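Local coordinates for protein 2-pyrone-4,6-dicarboxylic acid hydrolase, putative (Pseudomonas putida, PDB 2FFI) that probably hydrolyses the lactone ring of 2-pyrone-4,6-dicarboxylate, as a TIM-barrel enzyme of the amidohydrolase family, at residues T13-H18 with L268-A273; H20-G25 with P36-P41; T97-A102 with G134-H139; E141-V146 with I165-R170. One frame throughout, in Å; residues are numbered along the deposited sequence.

Contact 1: T13-H18 with L268-A273; sequences TAIDSH and LLLDTA
Ile15 meets helix 262-276 at Leu269, Leu270 and Ala273. Its backbone N donates to Leu269 O at 2.6 Å, a fairly straight bond (161° at the hydrogen) that lies nearly along the C=O axis. Beside this bond the packing is close and apolar. With CG1 anti to the carbonyl carbon (chi1 -54°), the two branches of Ile15 part: CG1 lies 3.7 Å from Leu270 CD1, the side chains crossing at about a right angle, while CG2 rests 4.0 Å from Ala273 CB. An alanine here would keep the backbone bond but is likely to open a gap beside Leu270 CD1 and Ala273 CB. A water lies between the backbones, 2.6 Å from Ile15 O and 2.9 Å from Leu268 O. Toward Thr13 the fit slackens: Ala14 CB and Leu269 CB are 4.5 Å apart, Thr13 turns its exposed side chain away from the helix, and Leu270 is partly exposed. Strand 15-16 runs parallel to strand 56-57, to which Asp16 is bonded through its backbone. Helix 262-276 covers this strand and also packs on strands 194-199 and 231-234, while Phe255 of helix 248-258 touches Leu268 and Leu269.

Contact 2: H20-G25 with P36-P41; sequences HVFSRG and PNYDAP. With PO4 (phosphate ion), chain C.
Phe22 and Tyr38 both hold CG between the backbone N and the carbonyl carbon (chi1 45° and 54°), and this turns the two rings, whose side chains set out away from the facing segment, back against each other. They meet obliquely, planes 46° apart, with Phe22 CZ 3.8 Å from Tyr38 CE1. Ala40 CB sits over the centre of one face of the Phe22 ring, 4.0 Å from its centroid, a CH-pi contact. The backbones of Phe22 and Ala40 form a single antiparallel, hydrogen-bonded bridge: Phe22 N donates to Ala40 O at 3.0 Å from above the carbonyl plane, and Ala40 N to Phe22 O at 2.8 Å. At the outer end, the extended Arg24 chain runs past Asn37 O, to which NH1 makes a weak bond of 2.8 Å. Tyr38 OH is taken up by Glu243. At the inner end, His20 NE2 gives weak bonds to phosphate O1 (2.8 Å) and O4 (3.0 Å), while its ND1, bonded to Val60 O, fixes the ring's rotation. An alanine in place of His20 would probably leave Val60 O without this donor and the phosphate without two weak bonds. Following strand 15-16, His18 and His20 form the His-X-His pattern characteristic of amidohydrolases, which places this loop at the probable active site.

Contact 3: T97-A102 with G134-H139; sequences TLAEMA and GEQGWH
Leu98 O, the carbonyl that Trp138 reaches across the contact, takes the helical bond from Ala102 N at 2.9 Å and a weak one from Met101 N at 3.2 Å, while Trp138 CZ2 and CH2 lie obliquely beside it. No hydrogen bond joins the two segments; the indole carries the contact by its shape. Its six-membered ring pushes rim first against helix 95-102. Met101 CB lies in the ring plane, 3.5 Å from Trp138 CH2, and the selenium of this selenomethionine is also at the edge, 5.3 Å from the ring centroid, in a Met-aromatic contact. Leu98 CG approaches Trp138 CZ3 to 4.0 Å, and Ala102 CB lies 3.7 Å from Trp138 CZ2. One face of the indole is covered by Gln136 CG, 3.8 Å above the plane toward the rim. The bend of Gln136 at chi2 (66°) carries its amide to the other helix, where OE1 stands over Ala99 CA and CB. Between Gln136 and Trp138, Gly137 ends helix 127-136 in a Schellman motif with positive phi, and the turn is consistent with both side chains facing helix 95-102. Val106 and Ile133 pack on the indole as well. The contact is mainly apolar packing: two neighbouring helices are joined by the edge of a buried tryptophan, with the partly exposed Gln136 beside it.

Contact 4: E141-V146 with I165-R170; sequences ELHRQV and IDHFGR. With PO4 (phosphate ion), chain C.
His143 and His167 meet as an offset edge-to-face pair, the edge of His167 toward the face of His143, with centroids 5.3 Å apart and planes at 84°. His167 NE2 donates to phosphate O3 at 2.7 Å, in its ring plane and well aligned, while His143 makes no hydrogen bond to the ion. Around this pair, Asp166 CB sits over the centre of one His167 face, and Ser199 holds His167 ND1. With CG anti to the backbone N (chi1 -179°), the His143 ring crosses Arg170 obliquely, and Arg170 NE comes to the ring edge near CE1. Deeper in, the side chains of Glu141 and Asp166 cross at about a right angle, their carboxylate planes 60° apart; Lys197 pairs with Glu141 and Arg110 with Asp166. Arg110 also binds the phosphate. The backbone sets these groups in place: Leu142 and Ile165 form a parallel bridge, Asp166 N donates to Leu142 O at 2.9 Å, and farther out Val146 N reaches Arg170 O at 3.2 Å from above the carbonyl plane. Histidines and acids gathered at the C-terminal ends of the neighbouring parallel strands 139-142 and 163-165 are characteristic of the TIM-barrel active site of amidohydrolases, and this is probably the substrate pocket.

Contact 1 joins parts near the two ends of the chain, and contacts 2, 3 and 4 follow one another inside the loop it closes, as expected of a barrel whose first strand packs near its last helix. Contacts 1 and 4 touch, with centres 18 Å apart: His18, beyond strand 15-16, lies against Glu141, Asp166 and His167. Contact 2 continues from contact 1 in sequence, and though it stays about 7 Å from contact 4 at the nearest atoms, both bind the same phosphate. Contact 3 lies on the outer helices, its centre 22 Å from that of contact 4, yet helix 127-136 leads through a short turn into strand 139-142. Packing outside and probable active site inside thus share one α/β framework.

Contact 1: T13-H18 with L268-A273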
loop_
_atom_site.group_PDB
_atom_site.type_symbol
_atom_site.label_atom_id
_atom_site.label_comp_id
_atom_site.label_asym_id
_atom_site.label_seq_id
_atom_site.Cartn_x
_atom_site.Cartn_y
_atom_site.Cartn_z
ATOM N N THR A 13 -13.709 13.580 0.270
ATOM C CA THR A 13 -14.091 13.420 1.667
ATOM C C THR A 13 -13.079 12.557 2.455
ATOM O O THR A 13 -12.730 12.893 3.590
ATOM C CB THR A 13 -15.502 12.821 1.750
ATOM O OG1 THR A 13 -15.942 12.825 3.109
ATOM C CG2 THR A 13 -15.517 11.402 1.209
ATOM N N ALA A 14 -12.616 11.452 1.862
ATOM C CA ALA A 14 -11.615 10.587 2.499
ATOM C C ALA A 14 -10.962 9.684 1.459
ATOM O O ALA A 14 -11.615 9.274 0.498
ATOM C CB ALA A 14 -12.238 9.756 3.609
ATOM N N ILE A 15 -9.680 9.368 1.665
ATOM C CA ILE A 15 -8.912 8.539 0.726
ATOM C C ILE A 15 -8.389 7.200 1.237
ATOM O O ILE A 15 -7.627 7.142 2.198
ATOM C CB ILE A 15 -7.677 9.285 0.183
ATOM C CG1 ILE A 15 -8.084 10.632 -0.437
ATOM C CG2 ILE A 15 -6.982 8.409 -0.852
ATOM C CD1 ILE A 15 -6.911 11.587 -0.675
ATOM N N ASP A 16 -8.794 6.128 0.557
ATOM C CA ASP A 16 -8.365 4.759 0.884
ATOM C C ASP A 16 -7.079 4.437 0.125
ATOM O O ASP A 16 -7.096 4.370 -1.093
ATOM C CB ASP A 16 -9.447 3.739 0.466
ATOM C CG ASP A 16 -8.945 2.292 0.482
ATOM O OD1 ASP A 16 -9.716 1.397 0.045
ATOM O OD2 ASP A 16 -7.793 2.043 0.935
ATOM N N SER A 17 -5.968 4.238 0.824
ATOM C CA SER A 17 -4.736 3.889 0.123
ATOM C C SER A 17 -4.614 2.368 0.179
ATOM O O SER A 17 -4.995 1.753 1.162
ATOM C CB SER A 17 -3.517 4.557 0.773
ATOM O OG SER A 17 -3.344 4.140 2.112
ATOM N N HIS A 18 -4.126 1.755 -0.885
ATOM C CA HIS A 18 -3.973 0.294 -0.921
ATOM C C HIS A 18 -5.280 -0.510 -1.053
ATOM O O HIS A 18 -6.073 -0.606 -0.125
ATOM C CB HIS A 18 -3.209 -0.194 0.313
ATOM C CG HIS A 18 -2.387 -1.415 0.060
ATOM N ND1 HIS A 18 -2.943 -2.661 -0.132
ATOM C CD2 HIS A 18 -1.049 -1.579 -0.046
ATOM C CE1 HIS A 18 -1.981 -3.541 -0.343
ATOM N NE2 HIS A 18 -0.822 -2.910 -0.296
ATOM N N LEU A 268 -4.661 10.047 8.599
ATOM C CA LEU A 268 -4.668 8.689 8.108
ATOM C C LEU A 268 -5.714 8.421 7.046
ATOM O O LEU A 268 -5.553 7.498 6.230
ATOM C CB LEU A 268 -4.867 7.709 9.265
ATOM C CG LEU A 268 -3.845 7.712 10.408
ATOM C CD1 LEU A 268 -4.293 6.723 11.471
ATOM C CD2 LEU A 268 -2.463 7.366 9.903
ATOM N N LEU A 269 -6.780 9.215 7.030
ATOM C CA LEU A 269 -7.842 8.978 6.066
ATOM C C LEU A 269 -7.892 9.968 4.922
ATOM O O LEU A 269 -8.637 9.774 3.968
ATOM C CB LEU A 269 -9.186 8.970 6.781
ATOM C CG LEU A 269 -9.338 8.123 8.057
ATOM C CD1 LEU A 269 -10.816 8.147 8.420
ATOM C CD2 LEU A 269 -8.870 6.671 7.863
ATOM N N LEU A 270 -7.079 11.012 4.987
ATOM C CA LEU A 270 -7.102 11.993 3.926
ATOM C C LEU A 270 -5.794 12.755 3.678
ATOM O O LEU A 270 -5.116 12.531 2.676
ATOM C CB LEU A 270 -8.221 12.991 4.205
ATOM C CG LEU A 270 -8.461 14.013 3.092
ATOM C CD1 LEU A 270 -9.116 13.346 1.910
ATOM C CD2 LEU A 270 -9.319 15.102 3.618
ATOM N N ASP A 271 -5.466 13.675 4.583
ATOM C CA ASP A 271 -4.275 14.511 4.468
ATOM C C ASP A 271 -3.046 13.818 3.916
ATOM O O ASP A 271 -2.594 14.158 2.825
ATOM C CB ASP A 271 -3.968 15.152 5.819
ATOM C CG ASP A 271 -4.921 16.296 6.145
ATOM O OD1 ASP A 271 -5.978 16.386 5.469
ATOM O OD2 ASP A 271 -4.610 17.097 7.072
ATOM N N THR A 272 -2.506 12.857 4.656
ATOM C CA THR A 272 -1.338 12.132 4.188
ATOM C C THR A 272 -1.506 11.532 2.798
ATOM O O THR A 272 -0.795 11.906 1.877
ATOM C CB THR A 272 -0.965 11.008 5.157
ATOM O OG1 THR A 272 -0.736 11.562 6.455
ATOM C CG2 THR A 272 0.307 10.315 4.710
ATOM N N ALA A 273 -2.438 10.608 2.626
ATOM C CA ALA A 273 -2.590 10.009 1.315
ATOM C C ALA A 273 -2.810 11.061 0.242
ATOM O O ALA A 273 -2.356 10.896 -0.889
ATOM C CB ALA A 273 -3.730 9.019 1.313
HETATM O O HOH W 1 -5.253 7.222 3.323
#

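Contact 2: H20-G25 with P36-P41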
loop_
_atom_site.group_PDB
_atom_site.type_symbol
_atom_site.label_atom_id
_atom_site.label_comp_id
_atom_site.label_asym_id
_atom_site.label_seq_id
_atom_site.Cartn_x
_atom_site.Cartn_y
_atom_site.Cartn_z
ATOM N N HIS A 20 -7.116 -3.727 -4.095
ATOM C CA HIS A 20 -6.964 -4.473 -5.336
ATOM C C HIS A 20 -8.289 -4.695 -6.063
ATOM O O HIS A 20 -9.337 -4.756 -5.432
ATOM C CB HIS A 20 -6.346 -5.847 -5.038
ATOM C CG HIS A 20 -5.084 -5.785 -4.247
ATOM N ND1 HIS A 20 -3.930 -5.215 -4.744
ATOM C CD2 HIS A 20 -4.805 -6.156 -2.975
ATOM C CE1 HIS A 20 -3.001 -5.229 -3.807
ATOM N NE2 HIS A 20 -3.506 -5.793 -2.724
ATOM N N VAL A 21 -8.232 -4.810 -7.388
ATOM C CA VAL A 21 -9.415 -5.100 -8.185
ATOM C C VAL A 21 -8.980 -6.071 -9.279
ATOM O O VAL A 21 -7.847 -6.011 -9.750
ATOM C CB VAL A 21 -10.083 -3.808 -8.823
ATOM C CG1 VAL A 21 -10.538 -2.864 -7.731
ATOM C CG2 VAL A 21 -9.128 -3.104 -9.804
ATOM N N PHE A 22 -9.868 -6.988 -9.651
ATOM C CA PHE A 22 -9.582 -7.973 -10.698
ATOM C C PHE A 22 -10.856 -8.734 -10.994
ATOM O O PHE A 22 -11.615 -9.012 -10.090
ATOM C CB PHE A 22 -8.437 -8.918 -10.265
ATOM C CG PHE A 22 -8.558 -9.428 -8.853
ATOM C CD1 PHE A 22 -9.338 -10.541 -8.560
ATOM C CD2 PHE A 22 -7.867 -8.805 -7.820
ATOM C CE1 PHE A 22 -9.425 -11.030 -7.264
ATOM C CE2 PHE A 22 -7.949 -9.287 -6.516
ATOM C CZ PHE A 22 -8.731 -10.407 -6.242
ATOM N N SER A 23 -11.095 -9.049 -12.265
ATOM C CA SER A 23 -12.308 -9.752 -12.668
ATOM C C SER A 23 -12.150 -11.272 -12.742
ATOM O O SER A 23 -11.172 -11.779 -13.288
ATOM C CB SER A 23 -12.784 -9.221 -14.019
ATOM O OG SER A 23 -14.011 -9.816 -14.394
ATOM N N ARG A 24 -13.122 -11.989 -12.181
ATOM C CA ARG A 24 -13.122 -13.451 -12.169
ATOM C C ARG A 24 -13.224 -13.982 -13.600
ATOM O O ARG A 24 -12.662 -15.033 -13.931
ATOM C CB ARG A 24 -14.290 -13.960 -11.304
ATOM C CG ARG A 24 -14.566 -15.462 -11.352
ATOM C CD ARG A 24 -15.667 -15.846 -10.355
ATOM N NE ARG A 24 -16.285 -17.142 -10.641
ATOM C CZ ARG A 24 -15.646 -18.311 -10.652
ATOM N NH1 ARG A 24 -14.348 -18.363 -10.393
ATOM N NH2 ARG A 24 -16.307 -19.432 -10.926
ATOM N N GLY A 25 -13.943 -13.251 -14.443
ATOM C CA GLY A 25 -14.075 -13.653 -15.833
ATOM C C GLY A 25 -12.743 -13.497 -16.553
ATOM O O GLY A 25 -12.430 -14.263 -17.471
ATOM N N PRO A 36 -6.708 -16.723 -7.528
ATOM C CA PRO A 36 -7.858 -16.127 -8.197
ATOM C C PRO A 36 -9.099 -17.012 -8.167
ATOM O O PRO A 36 -9.122 -18.096 -8.765
ATOM C CB PRO A 36 -7.340 -15.942 -9.608
ATOM C CG PRO A 36 -6.619 -17.251 -9.824
ATOM C CD PRO A 36 -5.952 -17.561 -8.477
ATOM N N ASN A 37 -10.141 -16.554 -7.489
ATOM C CA ASN A 37 -11.361 -17.346 -7.440
ATOM C C ASN A 37 -12.621 -16.494 -7.497
ATOM O O ASN A 37 -13.509 -16.732 -8.324
ATOM C CB ASN A 37 -11.377 -18.215 -6.185
ATOM C CG ASN A 37 -12.654 -19.004 -6.057
ATOM O OD1 ASN A 37 -13.592 -18.573 -5.394
ATOM N ND2 ASN A 37 -12.716 -20.150 -6.725
ATOM N N TYR A 38 -12.704 -15.515 -6.602
ATOM C CA TYR A 38 -13.849 -14.625 -6.575
ATOM C C TYR A 38 -13.555 -13.430 -7.470
ATOM O O TYR A 38 -12.450 -13.285 -8.002
ATOM C CB TYR A 38 -14.135 -14.163 -5.152
ATOM C CG TYR A 38 -12.940 -13.560 -4.482
ATOM C CD1 TYR A 38 -12.636 -12.209 -4.639
ATOM C CD2 TYR A 38 -12.090 -14.346 -3.712
ATOM C CE1 TYR A 38 -11.509 -11.654 -4.042
ATOM C CE2 TYR A 38 -10.960 -13.808 -3.113
ATOM C CZ TYR A 38 -10.675 -12.463 -3.281
ATOM O OH TYR A 38 -9.551 -11.936 -2.699
ATOM N N ASP A 39 -14.553 -12.572 -7.628
ATOM C CA ASP A 39 -14.424 -11.410 -8.486
ATOM C C ASP A 39 -14.400 -10.117 -7.683
ATOM O O ASP A 39 -15.230 -9.914 -6.796
ATOM C CB ASP A 39 -15.583 -11.406 -9.489
ATOM C CG ASP A 39 -15.350 -10.466 -10.649
ATOM O OD1 ASP A 39 -16.106 -10.537 -11.645
ATOM O OD2 ASP A 39 -14.411 -9.649 -10.558
ATOM N N ALA A 40 -13.444 -9.246 -7.996
ATOM C CA ALA A 40 -13.298 -7.961 -7.303
ATOM C C ALA A 40 -13.372 -6.822 -8.312
ATOM O O ALA A 40 -12.432 -6.046 -8.461
ATOM C CB ALA A 40 -11.965 -7.918 -6.552
ATOM N N PRO A 41 -14.508 -6.701 -9.014
ATOM C CA PRO A 41 -14.671 -5.641 -10.013
ATOM C C PRO A 41 -14.612 -4.223 -9.430
ATOM O O PRO A 41 -14.841 -4.012 -8.238
ATOM C CB PRO A 41 -16.026 -5.969 -10.634
ATOM C CG PRO A 41 -16.798 -6.496 -9.475
ATOM C CD PRO A 41 -15.787 -7.397 -8.777
HETATM P P PO4 C . -1.646 -7.301 -0.300
HETATM O O1 PO4 C . -1.164 -6.634 -1.536
HETATM O O2 PO4 C . -0.825 -8.508 -0.028
HETATM O O3 PO4 C . -1.531 -6.367 0.844
HETATM O O4 PO4 C . -3.063 -7.702 -0.484
#

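Contact 3: T97-A102 with G134-H139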
loop_
_atom_site.group_PDB
_atom_site.type_symbol
_atom_site.label_atom_id
_atom_site.label_comp_id
_atom_site.label_asym_id
_atom_site.label_seq_id
_atom_site.Cartn_x
_atom_site.Cartn_y
_atom_site.Cartn_z
ATOM N N THR A 97 6.803 4.556 -21.135
ATOM C CA THR A 97 5.623 3.947 -20.545
ATOM C C THR A 97 5.316 4.468 -19.142
ATOM O O THR A 97 4.148 4.521 -18.760
ATOM C CB THR A 97 5.697 2.393 -20.528
ATOM O OG1 THR A 97 6.598 1.947 -19.511
ATOM C CG2 THR A 97 6.145 1.880 -21.870
ATOM N N LEU A 98 6.343 4.859 -18.380
ATOM C CA LEU A 98 6.116 5.381 -17.031
ATOM C C LEU A 98 5.350 6.707 -17.080
ATOM O O LEU A 98 4.468 6.962 -16.261
ATOM C CB LEU A 98 7.441 5.590 -16.286
ATOM C CG LEU A 98 8.194 4.373 -15.738
ATOM C CD1 LEU A 98 8.593 3.473 -16.881
ATOM C CD2 LEU A 98 9.434 4.825 -14.970
ATOM N N ALA A 99 5.685 7.546 -18.052
ATOM C CA ALA A 99 5.027 8.827 -18.202
ATOM C C ALA A 99 3.581 8.591 -18.540
ATOM O O ALA A 99 2.699 9.150 -17.896
ATOM C CB ALA A 99 5.694 9.619 -19.295
ATOM N N GLU A 100 3.340 7.758 -19.549
ATOM C CA GLU A 100 1.978 7.443 -19.979
ATOM C C GLU A 100 1.157 6.822 -18.852
ATOM O O GLU A 100 -0.066 6.910 -18.865
ATOM C CB GLU A 100 1.995 6.506 -21.189
ATOM C CG GLU A 100 0.610 6.196 -21.748
ATOM C CD GLU A 100 0.638 5.891 -23.241
ATOM O OE1 GLU A 100 1.492 5.065 -23.659
ATOM O OE2 GLU A 100 -0.194 6.469 -23.998
HETATM N N MSE A 101 1.825 6.208 -17.876
HETATM C CA MSE A 101 1.115 5.621 -16.761
HETATM C C MSE A 101 0.766 6.719 -15.769
HETATM O O MSE A 101 -0.371 6.787 -15.280
HETATM C CB MSE A 101 1.961 4.550 -16.082
HETATM C CG MSE A 101 2.001 3.223 -16.826
HETATM SE SE MSE A 101 3.140 1.909 -15.943
HETATM C CE MSE A 101 2.746 0.381 -17.076
ATOM N N ALA A 102 1.738 7.584 -15.482
ATOM C CA ALA A 102 1.520 8.681 -14.541
ATOM C C ALA A 102 0.430 9.555 -15.110
ATOM O O ALA A 102 -0.329 10.196 -14.386
ATOM C CB ALA A 102 2.788 9.492 -14.359
ATOM N N GLY A 134 12.538 7.236 -10.279
ATOM C CA GLY A 134 12.982 8.437 -9.598
ATOM C C GLY A 134 12.740 9.680 -10.436
ATOM O O GLY A 134 12.250 10.684 -9.921
ATOM N N GLU A 135 13.082 9.608 -11.726
ATOM C CA GLU A 135 12.925 10.727 -12.653
ATOM C C GLU A 135 11.447 11.034 -12.853
ATOM O O GLU A 135 11.098 12.125 -13.306
ATOM C CB GLU A 135 13.596 10.411 -14.005
ATOM C CG GLU A 135 13.331 11.445 -15.126
ATOM C CD GLU A 135 13.982 11.089 -16.481
ATOM O OE1 GLU A 135 13.591 11.706 -17.501
ATOM O OE2 GLU A 135 14.882 10.215 -16.527
ATOM N N GLN A 136 10.578 10.081 -12.513
ATOM C CA GLN A 136 9.133 10.294 -12.644
ATOM C C GLN A 136 8.559 10.792 -11.322
ATOM O O GLN A 136 7.437 11.283 -11.273
ATOM C CB GLN A 136 8.416 9.003 -13.049
ATOM C CG GLN A 136 7.115 9.250 -13.803
ATOM C CD GLN A 136 7.355 9.908 -15.145
ATOM O OE1 GLN A 136 6.439 10.457 -15.746
ATOM N NE2 GLN A 136 8.597 9.846 -15.628
ATOM N N GLY A 137 9.335 10.659 -10.255
ATOM C CA GLY A 137 8.884 11.125 -8.958
ATOM C C GLY A 137 8.067 10.102 -8.208
ATOM O O GLY A 137 7.639 10.363 -7.094
ATOM N N TRP A 138 7.858 8.942 -8.827
ATOM C CA TRP A 138 7.088 7.840 -8.246
ATOM C C TRP A 138 7.724 7.281 -6.984
ATOM O O TRP A 138 8.940 7.249 -6.854
ATOM C CB TRP A 138 6.941 6.699 -9.264
ATOM C CG TRP A 138 5.942 6.956 -10.327
ATOM C CD1 TRP A 138 5.176 8.071 -10.473
ATOM C CD2 TRP A 138 5.554 6.059 -11.379
ATOM N NE1 TRP A 138 4.318 7.927 -11.555
ATOM C CE2 TRP A 138 4.531 6.703 -12.124
ATOM C CE3 TRP A 138 5.971 4.781 -11.766
ATOM C CZ2 TRP A 138 3.920 6.110 -13.224
ATOM C CZ3 TRP A 138 5.361 4.190 -12.869
ATOM C CH2 TRP A 138 4.345 4.857 -13.585
ATOM N N HIS A 139 6.901 6.831 -6.049
ATOM C CA HIS A 139 7.452 6.262 -4.831
ATOM C C HIS A 139 7.559 4.756 -4.998
ATOM O O HIS A 139 7.016 4.193 -5.953
ATOM C CB HIS A 139 6.579 6.595 -3.620
ATOM C CG HIS A 139 5.167 6.109 -3.728
ATOM N ND1 HIS A 139 4.215 6.737 -4.500
ATOM C CD2 HIS A 139 4.543 5.058 -3.147
ATOM C CE1 HIS A 139 3.063 6.096 -4.385
ATOM N NE2 HIS A 139 3.236 5.073 -3.569
#

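Contact 4: E141-V146 with I165-R170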
loop_
_atom_site.group_PDB
_atom_site.type_symbol
_atom_site.label_atom_id
_atom_site.label_comp_id
_atom_site.label_asym_id
_atom_site.label_seq_id
_atom_site.Cartn_x
_atom_site.Cartn_y
_atom_site.Cartn_z
ATOM N N GLU A 141 6.856 1.124 -3.161
ATOM C CA GLU A 141 6.128 0.425 -2.102
ATOM C C GLU A 141 6.791 -0.879 -1.706
ATOM O O GLU A 141 7.135 -1.694 -2.558
ATOM C CB GLU A 141 4.697 0.134 -2.545
ATOM C CG GLU A 141 3.672 0.343 -1.457
ATOM C CD GLU A 141 2.326 -0.223 -1.835
ATOM O OE1 GLU A 141 1.976 -0.164 -3.032
ATOM O OE2 GLU A 141 1.604 -0.714 -0.942
ATOM N N LEU A 142 6.955 -1.071 -0.406
ATOM C CA LEU A 142 7.570 -2.281 0.112
ATOM C C LEU A 142 6.556 -3.153 0.846
ATOM O O LEU A 142 5.594 -2.657 1.429
ATOM C CB LEU A 142 8.722 -1.929 1.056
ATOM C CG LEU A 142 10.145 -1.900 0.494
ATOM C CD1 LEU A 142 10.136 -1.825 -1.014
ATOM C CD2 LEU A 142 10.888 -0.732 1.107
ATOM N N HIS A 143 6.776 -4.458 0.793
ATOM C CA HIS A 143 5.910 -5.406 1.452
ATOM C C HIS A 143 6.727 -6.644 1.817
ATOM O O HIS A 143 6.964 -7.501 0.972
ATOM C CB HIS A 143 4.767 -5.774 0.519
ATOM C CG HIS A 143 3.797 -6.741 1.118
ATOM N ND1 HIS A 143 3.593 -6.848 2.476
ATOM C CD2 HIS A 143 2.964 -7.640 0.542
ATOM C CE1 HIS A 143 2.676 -7.773 2.715
ATOM N NE2 HIS A 143 2.280 -8.266 1.554
ATOM N N ARG A 144 7.178 -6.723 3.066
ATOM C CA ARG A 144 7.966 -7.868 3.509
ATOM C C ARG A 144 8.098 -7.880 5.030
ATOM O O ARG A 144 7.770 -6.888 5.676
ATOM C CB ARG A 144 9.349 -7.837 2.856
ATOM C CG ARG A 144 9.966 -9.218 2.685
ATOM C CD ARG A 144 11.292 -9.150 1.951
ATOM N NE ARG A 144 11.625 -10.416 1.291
ATOM C CZ ARG A 144 11.916 -11.544 1.930
ATOM N NH1 ARG A 144 11.922 -11.581 3.258
ATOM N NH2 ARG A 144 12.203 -12.631 1.233
ATOM N N GLN A 145 8.575 -8.985 5.609
ATOM C CA GLN A 145 8.699 -9.057 7.072
ATOM C C GLN A 145 9.425 -7.836 7.590
ATOM O O GLN A 145 10.392 -7.404 6.975
ATOM C CB GLN A 145 9.498 -10.279 7.537
ATOM C CG GLN A 145 9.116 -11.609 6.951
ATOM C CD GLN A 145 9.879 -11.895 5.698
ATOM O OE1 GLN A 145 9.470 -11.518 4.605
ATOM N NE2 GLN A 145 11.018 -12.545 5.849
ATOM N N VAL A 146 9.000 -7.308 8.733
ATOM C CA VAL A 146 9.656 -6.125 9.279
ATOM C C VAL A 146 11.153 -6.338 9.395
ATOM O O VAL A 146 11.922 -5.381 9.315
ATOM C CB VAL A 146 9.150 -5.756 10.681
ATOM C CG1 VAL A 146 9.645 -6.760 11.705
ATOM C CG2 VAL A 146 9.639 -4.370 11.041
ATOM N N ILE A 165 6.012 1.809 3.216
ATOM C CA ILE A 165 6.042 0.495 3.861
ATOM C C ILE A 165 4.630 -0.035 4.115
ATOM O O ILE A 165 3.816 0.646 4.731
ATOM C CB ILE A 165 6.817 0.573 5.199
ATOM C CG1 ILE A 165 8.246 1.010 4.932
ATOM C CG2 ILE A 165 6.896 -0.787 5.866
ATOM C CD1 ILE A 165 9.016 1.265 6.176
ATOM N N ASP A 166 4.354 -1.256 3.647
ATOM C CA ASP A 166 3.033 -1.877 3.785
ATOM C C ASP A 166 2.728 -2.555 5.113
ATOM O O ASP A 166 3.588 -3.196 5.712
ATOM C CB ASP A 166 2.814 -2.918 2.688
ATOM C CG ASP A 166 2.699 -2.309 1.306
ATOM O OD1 ASP A 166 2.530 -3.094 0.346
ATOM O OD2 ASP A 166 2.776 -1.063 1.168
ATOM N N HIS A 167 1.479 -2.416 5.548
ATOM C CA HIS A 167 0.976 -3.016 6.776
ATOM C C HIS A 167 1.888 -2.932 7.978
ATOM O O HIS A 167 2.417 -3.941 8.421
ATOM C CB HIS A 167 0.640 -4.484 6.542
ATOM C CG HIS A 167 -0.087 -4.741 5.263
ATOM N ND1 HIS A 167 -1.063 -3.901 4.784
ATOM C CD2 HIS A 167 0.011 -5.754 4.370
ATOM C CE1 HIS A 167 -1.538 -4.382 3.648
ATOM N NE2 HIS A 167 -0.902 -5.506 3.376
ATOM N N PHE A 168 2.073 -1.738 8.514
ATOM C CA PHE A 168 2.901 -1.577 9.709
ATOM C C PHE A 168 4.305 -2.138 9.536
ATOM O O PHE A 168 5.099 -2.170 10.482
ATOM C CB PHE A 168 2.237 -2.287 10.882
ATOM C CG PHE A 168 0.914 -1.702 11.282
ATOM C CD1 PHE A 168 0.851 -0.670 12.210
ATOM C CD2 PHE A 168 -0.277 -2.222 10.777
ATOM C CE1 PHE A 168 -0.367 -0.174 12.633
ATOM C CE2 PHE A 168 -1.505 -1.725 11.199
ATOM C CZ PHE A 168 -1.549 -0.702 12.134
ATOM N N GLY A 169 4.626 -2.570 8.330
ATOM C CA GLY A 169 5.937 -3.135 8.119
ATOM C C GLY A 169 5.847 -4.640 8.255
ATOM O O GLY A 169 6.865 -5.333 8.263
ATOM N N ARG A 170 4.618 -5.141 8.357
ATOM C CA ARG A 170 4.369 -6.570 8.478
ATOM C C ARG A 170 5.184 -7.162 9.625
ATOM O O ARG A 170 5.957 -8.095 9.438
ATOM C CB ARG A 170 4.735 -7.267 7.173
ATOM C CG ARG A 170 3.864 -8.451 6.805
ATOM C CD ARG A 170 2.531 -8.012 6.217
ATOM N NE ARG A 170 1.902 -9.060 5.417
ATOM C CZ ARG A 170 1.544 -10.252 5.886
ATOM N NH1 ARG A 170 0.969 -11.151 5.080
ATOM N NH2 ARG A 170 1.763 -10.541 7.160
HETATM P P PO4 C . -1.646 -7.301 -0.300
HETATM O O1 PO4 C . -1.164 -6.634 -1.536
HETATM O O2 PO4 C . -0.825 -8.508 -0.028
HETATM O O3 PO4 C . -1.531 -6.367 0.844
HETATM O O4 PO4 C . -3.063 -7.702 -0.484
#